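Local coordinates for protein metallo-beta-lactamase 1 (Acinetobacter baumannii, PDB 5MMD) that probably hydrolyses beta-lactam antibiotics to substituted beta-amino acids as a zinc-dependent class B enzyme, and so confers antibiotic resistance, at residues A[130-135]-A[148-153]. Residues are numbered along the deposited sequence; the frame is centred on the assembly and turned at random.
Sequences FLEVYY and WIPSSK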
loop_
_atom_site.group_PDB
_atom_site.type_symbol
_atom_site.label_atom_id
_atom_site.label_comp_id
_atom_site.label_asym_id
_atom_site.label_seq_id
_atom_site.Cartn_x
_atom_site.Cartn_y
_atom_site.Cartn_z
ATOM N N PHE A 130 -14.039 8.504 2.510
ATOM C CA PHE A 130 -13.682 7.526 3.555
ATOM C C PHE A 130 -12.187 7.208 3.500
ATOM O O PHE A 130 -11.586 6.912 4.542
ATOM C CB PHE A 130 -14.513 6.248 3.418
ATOM C CG PHE A 130 -14.655 5.468 4.705
ATOM C CD1 PHE A 130 -13.894 4.334 4.932
ATOM C CD2 PHE A 130 -15.545 5.875 5.686
ATOM C CE1 PHE A 130 -14.014 3.614 6.100
ATOM C CE2 PHE A 130 -15.683 5.139 6.863
ATOM C CZ PHE A 130 -14.901 4.021 7.072
ATOM N N LEU A 131 -11.587 7.269 2.309
ATOM C CA LEU A 131 -10.131 7.120 2.160
ATOM C C LEU A 131 -9.520 8.430 1.672
ATOM O O LEU A 131 -10.032 9.053 0.724
ATOM C CB LEU A 131 -9.779 5.996 1.186
ATOM C CG LEU A 131 -10.412 4.636 1.466
ATOM C CD1 LEU A 131 -10.054 3.669 0.319
ATOM C CD2 LEU A 131 -9.929 4.067 2.825
ATOM N N GLU A 132 -8.451 8.871 2.322
ATOM C CA GLU A 132 -7.733 10.037 1.865
ATOM C C GLU A 132 -6.356 9.535 1.466
ATOM O O GLU A 132 -5.680 8.792 2.226
ATOM C CB GLU A 132 -7.651 11.118 2.924
ATOM C CG GLU A 132 -9.027 11.535 3.458
ATOM C CD GLU A 132 -8.962 12.663 4.487
ATOM O OE1 GLU A 132 -7.884 12.919 5.074
ATOM O OE2 GLU A 132 -9.986 13.340 4.660
ATOM N N VAL A 133 -5.972 9.917 0.258
ATOM C CA VAL A 133 -4.690 9.520 -0.336
ATOM C C VAL A 133 -3.750 10.707 -0.309
ATOM O O VAL A 133 -4.158 11.836 -0.546
ATOM C CB VAL A 133 -4.874 9.005 -1.752
ATOM C CG1 VAL A 133 -3.537 8.459 -2.342
ATOM C CG2 VAL A 133 -5.930 7.949 -1.782
ATOM N N TYR A 134 -2.489 10.443 0.008
ATOM C CA TYR A 134 -1.477 11.480 0.110
ATOM C C TYR A 134 -0.128 11.040 -0.448
ATOM O O TYR A 134 0.382 9.961 -0.119
ATOM C CB TYR A 134 -1.284 11.885 1.558
ATOM C CG TYR A 134 -0.134 12.838 1.858
ATOM C CD1 TYR A 134 -0.062 14.073 1.277
ATOM C CD2 TYR A 134 0.856 12.494 2.787
ATOM C CE1 TYR A 134 0.969 14.956 1.562
ATOM C CE2 TYR A 134 1.890 13.372 3.091
ATOM C CZ TYR A 134 1.926 14.615 2.473
ATOM O OH TYR A 134 2.941 15.531 2.728
ATOM N N TYR A 135 0.464 11.913 -1.247
ATOM C CA TYR A 135 1.847 11.731 -1.668
ATOM C C TYR A 135 2.823 12.520 -0.795
ATOM O O TYR A 135 2.859 13.757 -0.856
ATOM C CB TYR A 135 1.979 12.156 -3.123
ATOM C CG TYR A 135 3.375 12.079 -3.675
ATOM C CD1 TYR A 135 4.005 10.855 -3.855
ATOM C CD2 TYR A 135 4.048 13.231 -4.061
ATOM C CE1 TYR A 135 5.296 10.782 -4.401
ATOM C CE2 TYR A 135 5.340 13.160 -4.601
ATOM C CZ TYR A 135 5.947 11.928 -4.742
ATOM O OH TYR A 135 7.205 11.861 -5.293
ATOM N N TRP A 148 -4.962 7.238 4.220
ATOM C CA TRP A 148 -5.438 7.568 5.554
ATOM C C TRP A 148 -6.907 7.267 5.642
ATOM O O TRP A 148 -7.680 7.614 4.735
ATOM C CB TRP A 148 -5.169 9.019 5.840
ATOM C CG TRP A 148 -5.660 9.621 7.123
ATOM C CD1 TRP A 148 -6.574 10.640 7.237
ATOM C CD2 TRP A 148 -5.216 9.330 8.460
ATOM N NE1 TRP A 148 -6.731 10.998 8.557
ATOM C CE2 TRP A 148 -5.923 10.202 9.331
ATOM C CE3 TRP A 148 -4.303 8.429 9.005
ATOM C CZ2 TRP A 148 -5.743 10.192 10.716
ATOM C CZ3 TRP A 148 -4.136 8.411 10.395
ATOM C CH2 TRP A 148 -4.831 9.304 11.222
ATOM N N ILE A 149 -7.283 6.597 6.731
ATOM C CA ILE A 149 -8.674 6.336 7.028
ATOM C C ILE A 149 -9.072 7.229 8.208
ATOM O O ILE A 149 -8.842 6.866 9.361
ATOM C CB ILE A 149 -8.918 4.879 7.380
ATOM C CG1 ILE A 149 -8.115 3.977 6.437
ATOM C CG2 ILE A 149 -10.432 4.574 7.347
ATOM C CD1 ILE A 149 -8.310 2.520 6.710
ATOM N N PRO A 150 -9.656 8.394 7.920
ATOM C CA PRO A 150 -9.769 9.390 8.996
ATOM C C PRO A 150 -10.697 8.923 10.115
ATOM O O PRO A 150 -10.522 9.229 11.304
ATOM C CB PRO A 150 -10.305 10.634 8.264
ATOM C CG PRO A 150 -10.764 10.180 6.929
ATOM C CD PRO A 150 -10.049 8.932 6.605
ATOM N N SER A 151 -11.677 8.122 9.739
ATOM C CA SER A 151 -12.661 7.736 10.709
ATOM C C SER A 151 -12.083 6.812 11.787
ATOM O O SER A 151 -12.520 6.893 12.941
ATOM C CB SER A 151 -13.838 7.069 10.023
ATOM O OG SER A 151 -13.362 5.986 9.270
ATOM N N SER A 152 -11.125 5.954 11.438
ATOM C CA SER A 152 -10.494 5.089 12.432
ATOM C C SER A 152 -9.035 5.473 12.724
ATOM O O SER A 152 -8.369 4.792 13.496
ATOM C CB SER A 152 -10.582 3.619 11.996
ATOM O OG SER A 152 -10.270 3.502 10.617
ATOM N N LYS A 153 -8.565 6.575 12.148
ATOM C CA LYS A 153 -7.182 7.052 12.317
ATOM C C LYS A 153 -6.137 5.940 12.041
ATOM O O LYS A 153 -5.135 5.790 12.754
ATOM C CB LYS A 153 -7.018 7.668 13.716
ATOM C CG LYS A 153 -7.875 8.920 13.909
ATOM C CD LYS A 153 -7.349 9.837 15.010
ATOM C CE LYS A 153 -8.284 11.022 15.272
ATOM N NZ LYS A 153 -8.646 11.765 14.047
HETATM O O HOH W 1 -12.815 7.205 7.144
#
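Glu132 and Trp148 face each other as an antiparallel hydrogen-bonded pair, gripping one another through two nearly straight backbone bonds: Glu132 N to Trp148 O at 2.8 Å and Trp148 N to Glu132 O at 2.6 Å. Next to them Leu131 CA lies 3.6 Å from Trp148 O in a weaker CA-H...O contact. The tight side of the pairing is apolar. Leu131 and Ile149 run side by side, with Leu131 CD2 4.0 Å from Ile149 CG1, and both rest on Val39 of strand 32-41. Ile149 CG2, held anti to the backbone N, meets Phe130 CE1 at 3.9 Å.

On the other face Glu132 and Trp148 lie alongside each other, Trp148 buried and the glutamate partly exposed. The extended glutamate brings OE1 to the edge of the indole, 3.4 Å from Trp148 CD1, with carboxylate and ring planes 46° apart, while Pro150 CG packs against the carboxylate carbon. Past Ile149 the second strand turns away into Pro150 and the exposed Ser151, and on this solvent side water takes over: one molecule donates to Phe130 O, lies over the centre of the Phe130 ring and sits a short 2.5 Å from Ser151 OG, whose chi1 of 56° keeps the hydroxyl close to Phe130 CZ.

On its other edge strand 131-134 begins with a classic beta bulge, Phe130 and Leu131 together facing the neighbouring strand 123-126. The hairpin of strands 131-134 and 146-149 is second and third in the five-stranded mixed sheet, one of the two sheets of the metallo-beta-lactamase alpha-beta/beta-alpha sandwich.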